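Local coordinates for ankyrin repeat domain protein (Legionella pneumophila subsp. pneumophila, PDB 6MCA) that is a bacterial effector with ankyrin repeats and a cysteine protease-like region that interacts with the host LARP7 component of the 7SK snRNP complex, at residues A[294-299]-A[332-337]; A[269-274]-A[360-365]. All coordinates share one frame; numbering follows the deposited sequence.

Contact 1 (A[294-299]-A[332-337]); sequences IYRITR and LPFAQM
Y295 lays its ring beside the backbone of P333. CD2 of Y295 lies 3.6 Å from CA of P333, and the two side chains meet at an oblique angle. The ring reaches there because CG of Y295 sits beside its own backbone N (chi1 -41°). At the ring edge, near its plane, is the carbonyl carbon of L332.

I294 and A335 point to one face of the sheet, with CB of I294 4.2 Å from CB of A335. R296 and L332 share that face. CG2 of T298 touches CB of L332 at 3.9 Å, the two side chains at about a right angle.

The strands pair antiparallel, with a classic beta bulge that shifts the register by one. F334 and A335 both face I294, and the carbonyl O of I294 accepts from N of F334 and from N of A335, each at 2.9 Å. The bond from F334 is the more bent, at 143° against 166°. R296 and L332 bond in both directions, N of R296 lying 2.8 Å from O of L332.

Strand 331-337 is an edge strand of the sheet, and 292-297 lies between it and 276-280. Y295 and I297 rest on W277 of that third strand, while M337 packs against helix 355-364.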
loop_
_atom_site.group_PDB
_atom_site.type_symbol
_atom_site.label_atom_id
_atom_site.label_comp_id
_atom_site.label_asym_id
_atom_site.label_seq_id
_atom_site.Cartn_x
_atom_site.Cartn_y
_atom_site.Cartn_z
ATOM N N ILE A 294 2.101 -12.118 -21.759
ATOM C CA ILE A 294 1.100 -13.128 -21.436
ATOM C C ILE A 294 1.474 -14.420 -22.149
ATOM O O ILE A 294 1.642 -14.433 -23.375
ATOM C CB ILE A 294 -0.315 -12.674 -21.840
ATOM C CG1 ILE A 294 -0.638 -11.311 -21.220
ATOM C CG2 ILE A 294 -1.349 -13.716 -21.432
ATOM C CD1 ILE A 294 -1.873 -10.656 -21.798
ATOM N N TYR A 295 1.585 -15.499 -21.381
ATOM C CA TYR A 295 1.974 -16.817 -21.850
ATOM C C TYR A 295 0.860 -17.816 -21.571
ATOM O O TYR A 295 -0.006 -17.597 -20.718
ATOM C CB TYR A 295 3.257 -17.308 -21.157
ATOM C CG TYR A 295 4.341 -16.271 -20.964
ATOM C CD1 TYR A 295 4.262 -15.332 -19.941
ATOM C CD2 TYR A 295 5.462 -16.253 -21.782
ATOM C CE1 TYR A 295 5.256 -14.390 -19.757
ATOM C CE2 TYR A 295 6.463 -15.318 -21.603
ATOM C CZ TYR A 295 6.355 -14.389 -20.590
ATOM O OH TYR A 295 7.351 -13.456 -20.412
ATOM N N ARG A 296 0.905 -18.933 -22.292
ATOM C CA ARG A 296 0.073 -20.088 -21.984
ATOM C C ARG A 296 0.874 -21.064 -21.132
ATOM O O ARG A 296 2.035 -21.356 -21.439
ATOM C CB ARG A 296 -0.411 -20.776 -23.260
ATOM C CG ARG A 296 -1.302 -21.984 -22.997
ATOM C CD ARG A 296 -1.383 -22.908 -24.204
ATOM N NE ARG A 296 -1.880 -22.221 -25.392
ATOM C CZ ARG A 296 -3.166 -21.996 -25.641
ATOM N NH1 ARG A 296 -3.527 -21.363 -26.749
ATOM N NH2 ARG A 296 -4.092 -22.400 -24.782
ATOM N N ILE A 297 0.257 -21.560 -20.064
ATOM C CA ILE A 297 0.904 -22.524 -19.179
ATOM C C ILE A 297 0.752 -23.908 -19.802
ATOM O O ILE A 297 -0.334 -24.492 -19.783
ATOM C CB ILE A 297 0.312 -22.478 -17.767
ATOM C CG1 ILE A 297 0.492 -21.085 -17.160
ATOM C CG2 ILE A 297 0.956 -23.535 -16.885
ATOM C CD1 ILE A 297 -0.354 -20.842 -15.929
ATOM N N THR A 298 1.842 -24.432 -20.364
ATOM C CA THR A 298 1.817 -25.731 -21.023
ATOM C C THR A 298 2.193 -26.881 -20.098
ATOM O O THR A 298 1.951 -28.040 -20.450
ATOM C CB THR A 298 2.750 -25.736 -22.241
ATOM O OG1 THR A 298 4.112 -25.613 -21.810
ATOM C CG2 THR A 298 2.408 -24.584 -23.178
ATOM N N ARG A 299 2.770 -26.595 -18.929
ATOM C CA ARG A 299 3.029 -27.597 -17.897
ATOM C C ARG A 299 2.318 -27.171 -16.616
ATOM O O ARG A 299 2.964 -26.771 -15.640
ATOM C CB ARG A 299 4.527 -27.784 -17.656
ATOM C CG ARG A 299 5.360 -27.928 -18.923
ATOM C CD ARG A 299 6.854 -27.932 -18.612
ATOM N NE ARG A 299 7.644 -28.490 -19.709
ATOM C CZ ARG A 299 7.791 -29.789 -19.948
ATOM N NH1 ARG A 299 7.205 -30.684 -19.164
ATOM N NH2 ARG A 299 8.528 -30.200 -20.973
ATOM N N LEU A 332 4.583 -20.594 -22.754
ATOM C CA LEU A 332 4.604 -20.352 -24.190
ATOM C C LEU A 332 4.124 -18.936 -24.477
ATOM O O LEU A 332 2.959 -18.624 -24.198
ATOM C CB LEU A 332 3.722 -21.360 -24.910
ATOM C CG LEU A 332 3.502 -21.190 -26.414
ATOM C CD1 LEU A 332 4.826 -21.080 -27.152
ATOM C CD2 LEU A 332 2.675 -22.345 -26.957
ATOM N N PRO A 333 4.970 -18.056 -25.018
ATOM C CA PRO A 333 4.540 -16.677 -25.287
ATOM C C PRO A 333 3.312 -16.634 -26.184
ATOM O O PRO A 333 3.237 -17.329 -27.201
ATOM C CB PRO A 333 5.763 -16.054 -25.970
ATOM C CG PRO A 333 6.913 -16.860 -25.477
ATOM C CD PRO A 333 6.393 -18.262 -25.330
ATOM N N PHE A 334 2.345 -15.805 -25.797
ATOM C CA PHE A 334 1.066 -15.758 -26.491
ATOM C C PHE A 334 0.696 -14.336 -26.892
ATOM O O PHE A 334 0.311 -14.091 -28.040
ATOM C CB PHE A 334 -0.031 -16.364 -25.612
ATOM C CG PHE A 334 -1.401 -16.308 -26.224
ATOM C CD1 PHE A 334 -1.790 -17.243 -27.169
ATOM C CD2 PHE A 334 -2.302 -15.324 -25.850
ATOM C CE1 PHE A 334 -3.051 -17.195 -27.735
ATOM C CE2 PHE A 334 -3.564 -15.269 -26.411
ATOM C CZ PHE A 334 -3.940 -16.207 -27.354
ATOM N N ALA A 335 0.806 -13.392 -25.961
ATOM C CA ALA A 335 0.372 -12.028 -26.227
ATOM C C ALA A 335 1.200 -11.051 -25.405
ATOM O O ALA A 335 1.989 -11.437 -24.542
ATOM C CB ALA A 335 -1.122 -11.850 -25.930
ATOM N N GLN A 336 1.002 -9.766 -25.684
ATOM C CA GLN A 336 1.657 -8.706 -24.934
ATOM C C GLN A 336 0.701 -7.530 -24.833
ATOM O O GLN A 336 -0.257 -7.419 -25.601
ATOM C CB GLN A 336 2.976 -8.279 -25.589
ATOM C CG GLN A 336 2.826 -7.789 -27.020
ATOM C CD GLN A 336 4.153 -7.681 -27.748
ATOM O OE1 GLN A 336 4.674 -8.670 -28.264
ATOM N NE2 GLN A 336 4.704 -6.474 -27.797
ATOM N N MET A 337 0.967 -6.649 -23.870
ATOM C CA MET A 337 0.116 -5.480 -23.694
ATOM C C MET A 337 0.968 -4.214 -23.689
ATOM O O MET A 337 1.989 -4.155 -22.983
ATOM C CB MET A 337 -0.713 -5.577 -22.407
ATOM C CG MET A 337 -1.968 -6.426 -22.562
ATOM S SD MET A 337 -3.046 -6.416 -21.116
ATOM C CE MET A 337 -3.418 -4.668 -20.977
#

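Contact 2 (A[269-274]-A[360-365]); sequences CFVRYH and YSMQEL
M362 of the helix pushes its thioether end against V271 and Y273 of the strand. SD of M362 lies 3.6 Å from CG1 of V271, where the two side chains cross at a slant. The methionine runs extended from CB and then bends at its last torsion (chi3 69°). This turns CE toward the strand backbone, 3.4 Å from O of V271. The same methyl group also packs on CB of Y273, at 3.7 Å.

The Y273 ring lies between two side chains. CG of Y273 is anti to its own N (chi1 -179°), which carries the ring out toward the helix. CG of Q363 sits over one face in a CH-pi contact, 4.1 Å from the ring centroid and 18° off the normal. CD2 of H274 lies over the opposite face. CD2 of Y273 comes within 3.5 Å of the backbone O of M362, which meets the ring obliquely.

The side chains of Y273 and Q363 cross at about a right angle, and Q363 stays extended beyond CG. A water joins the polar ends, 3.0 Å from OH of Y273 and 2.8 Å from OE1 of Q363, to which it donates. The amide of Q363 is also held by N220 and by the backbone O of Y217, so both its ends have partners.

No direct hydrogen bond links the segments. Helix 355-364 packs on a face of the five-stranded antiparallel sheet. M362 also meets W276 and A278 of strand 276-280, while M256 at the start of strand 256-263 touches both Y273 and Q363.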
loop_
_atom_site.group_PDB
_atom_site.type_symbol
_atom_site.label_atom_id
_atom_site.label_comp_id
_atom_site.label_asym_id
_atom_site.label_seq_id
_atom_site.Cartn_x
_atom_site.Cartn_y
_atom_site.Cartn_z
ATOM N N CYS A 269 4.858 -8.068 -10.790
ATOM C CA CYS A 269 3.591 -8.741 -10.539
ATOM C C CYS A 269 3.367 -9.867 -11.535
ATOM O O CYS A 269 3.740 -9.762 -12.704
ATOM C CB CYS A 269 2.429 -7.748 -10.587
ATOM S SG CYS A 269 2.401 -6.615 -9.178
ATOM N N PHE A 270 2.766 -10.952 -11.061
ATOM C CA PHE A 270 2.380 -12.060 -11.915
ATOM C C PHE A 270 0.900 -12.340 -11.719
ATOM O O PHE A 270 0.374 -12.207 -10.611
ATOM C CB PHE A 270 3.206 -13.312 -11.609
ATOM C CG PHE A 270 4.676 -13.144 -11.867
ATOM C CD1 PHE A 270 5.501 -12.576 -10.910
ATOM C CD2 PHE A 270 5.231 -13.546 -13.070
ATOM C CE1 PHE A 270 6.854 -12.424 -11.144
ATOM C CE2 PHE A 270 6.583 -13.397 -13.311
ATOM C CZ PHE A 270 7.396 -12.834 -12.347
ATOM N N VAL A 271 0.228 -12.708 -12.802
ATOM C CA VAL A 271 -1.196 -13.014 -12.769
ATOM C C VAL A 271 -1.411 -14.378 -13.406
ATOM O O VAL A 271 -0.976 -14.616 -14.535
ATOM C CB VAL A 271 -2.039 -11.944 -13.491
ATOM C CG1 VAL A 271 -3.512 -12.308 -13.423
ATOM C CG2 VAL A 271 -1.800 -10.573 -12.881
ATOM N N ARG A 272 -2.074 -15.269 -12.681
ATOM C CA ARG A 272 -2.479 -16.566 -13.200
ATOM C C ARG A 272 -3.991 -16.566 -13.363
ATOM O O ARG A 272 -4.717 -16.219 -12.429
ATOM C CB ARG A 272 -2.034 -17.693 -12.262
ATOM C CG ARG A 272 -2.236 -19.101 -12.810
ATOM C CD ARG A 272 -3.599 -19.674 -12.432
ATOM N NE ARG A 272 -3.795 -21.008 -12.989
ATOM C CZ ARG A 272 -3.667 -22.132 -12.293
ATOM N NH1 ARG A 272 -3.353 -22.085 -11.005
ATOM N NH2 ARG A 272 -3.857 -23.303 -12.885
ATOM N N TYR A 273 -4.462 -16.937 -14.549
ATOM C CA TYR A 273 -5.893 -17.096 -14.797
ATOM C C TYR A 273 -6.076 -18.330 -15.664
ATOM O O TYR A 273 -5.802 -18.288 -16.867
ATOM C CB TYR A 273 -6.497 -15.863 -15.466
ATOM C CG TYR A 273 -7.986 -15.994 -15.703
ATOM C CD1 TYR A 273 -8.884 -15.925 -14.645
ATOM C CD2 TYR A 273 -8.492 -16.195 -16.981
ATOM C CE1 TYR A 273 -10.244 -16.049 -14.853
ATOM C CE2 TYR A 273 -9.854 -16.319 -17.198
ATOM C CZ TYR A 273 -10.724 -16.246 -16.130
ATOM O OH TYR A 273 -12.078 -16.368 -16.340
ATOM N N HIS A 274 -6.539 -19.419 -15.049
ATOM C CA HIS A 274 -6.685 -20.703 -15.727
ATOM C C HIS A 274 -5.363 -21.116 -16.363
ATOM O O HIS A 274 -4.358 -21.271 -15.661
ATOM C CB HIS A 274 -7.809 -20.639 -16.763
ATOM C CG HIS A 274 -9.152 -20.326 -16.176
ATOM N ND1 HIS A 274 -9.522 -20.725 -14.910
ATOM C CD2 HIS A 274 -10.211 -19.651 -16.682
ATOM C CE1 HIS A 274 -10.751 -20.309 -14.661
ATOM N NE2 HIS A 274 -11.191 -19.654 -15.720
ATOM N N TYR A 360 -8.012 -8.099 -16.430
ATOM C CA TYR A 360 -9.205 -7.929 -17.254
ATOM C C TYR A 360 -9.020 -8.568 -18.627
ATOM O O TYR A 360 -9.857 -9.364 -19.078
ATOM C CB TYR A 360 -9.538 -6.442 -17.388
ATOM C CG TYR A 360 -10.928 -6.179 -17.917
ATOM C CD1 TYR A 360 -11.203 -6.273 -19.276
ATOM C CD2 TYR A 360 -11.966 -5.840 -17.060
ATOM C CE1 TYR A 360 -12.469 -6.041 -19.765
ATOM C CE2 TYR A 360 -13.238 -5.603 -17.542
ATOM C CZ TYR A 360 -13.482 -5.705 -18.895
ATOM O OH TYR A 360 -14.743 -5.475 -19.385
ATOM N N SER A 361 -7.919 -8.231 -19.306
ATOM C CA SER A 361 -7.651 -8.796 -20.625
ATOM C C SER A 361 -7.576 -10.316 -20.572
ATOM O O SER A 361 -8.103 -11.002 -21.455
ATOM C CB SER A 361 -6.352 -8.222 -21.191
ATOM O OG SER A 361 -6.501 -6.856 -21.530
ATOM N N MET A 362 -6.924 -10.860 -19.542
ATOM C CA MET A 362 -6.819 -12.311 -19.426
ATOM C C MET A 362 -8.189 -12.946 -19.237
ATOM O O MET A 362 -8.444 -14.051 -19.733
ATOM C CB MET A 362 -5.888 -12.681 -18.273
ATOM C CG MET A 362 -4.438 -12.323 -18.525
ATOM S SD MET A 362 -3.427 -12.516 -17.051
ATOM C CE MET A 362 -3.424 -14.298 -16.871
ATOM N N GLN A 363 -9.086 -12.265 -18.521
ATOM C CA GLN A 363 -10.457 -12.753 -18.429
ATOM C C GLN A 363 -11.168 -12.685 -19.774
ATOM O O GLN A 363 -12.041 -13.515 -20.053
ATOM C CB GLN A 363 -11.239 -11.958 -17.388
ATOM C CG GLN A 363 -10.861 -12.268 -15.960
ATOM C CD GLN A 363 -11.663 -11.455 -14.971
ATOM O OE1 GLN A 363 -12.702 -11.901 -14.482
ATOM N NE2 GLN A 363 -11.191 -10.249 -14.675
ATOM N N GLU A 364 -10.813 -11.708 -20.613
ATOM C CA GLU A 364 -11.481 -11.571 -21.906
ATOM C C GLU A 364 -11.222 -12.765 -22.818
ATOM O O GLU A 364 -12.029 -13.047 -23.710
ATOM C CB GLU A 364 -11.041 -10.280 -22.595
ATOM C CG GLU A 364 -11.611 -9.013 -21.977
ATOM C CD GLU A 364 -12.971 -8.646 -22.538
ATOM O OE1 GLU A 364 -13.823 -9.547 -22.688
ATOM O OE2 GLU A 364 -13.189 -7.450 -22.832
ATOM N N LEU A 365 -10.112 -13.470 -22.620
ATOM C CA LEU A 365 -9.776 -14.624 -23.450
ATOM C C LEU A 365 -10.823 -15.728 -23.334
ATOM O O LEU A 365 -10.667 -16.810 -23.901
ATOM C CB LEU A 365 -8.397 -15.173 -23.074
ATOM C CG LEU A 365 -7.209 -14.234 -23.285
ATOM C CD1 LEU A 365 -5.952 -14.810 -22.654
ATOM C CD2 LEU A 365 -6.995 -13.970 -24.766
HETATM O O HOH W 1 -13.923 -14.293 -15.274
#

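From the N terminus, the chain passes through the ankyrin repeats before reaching the five-stranded sheet. Strand 266-273 supplies the first half of contact 2. The chain continues through 276-280 to 292-297, the first half of contact 1. Two helices, 305-312 and 318-329, follow before 331-337 returns to close contact 1. Helix 355-364 then closes contact 2, so the smaller loop is nested in the larger. Contact 1 joins two neighbouring strands at one side of the sheet, and contact 2 lays a helix on it. Their centres lie about 10 Å apart. They touch directly: M337 packs on S361, F334 on L365, and I297 on R272.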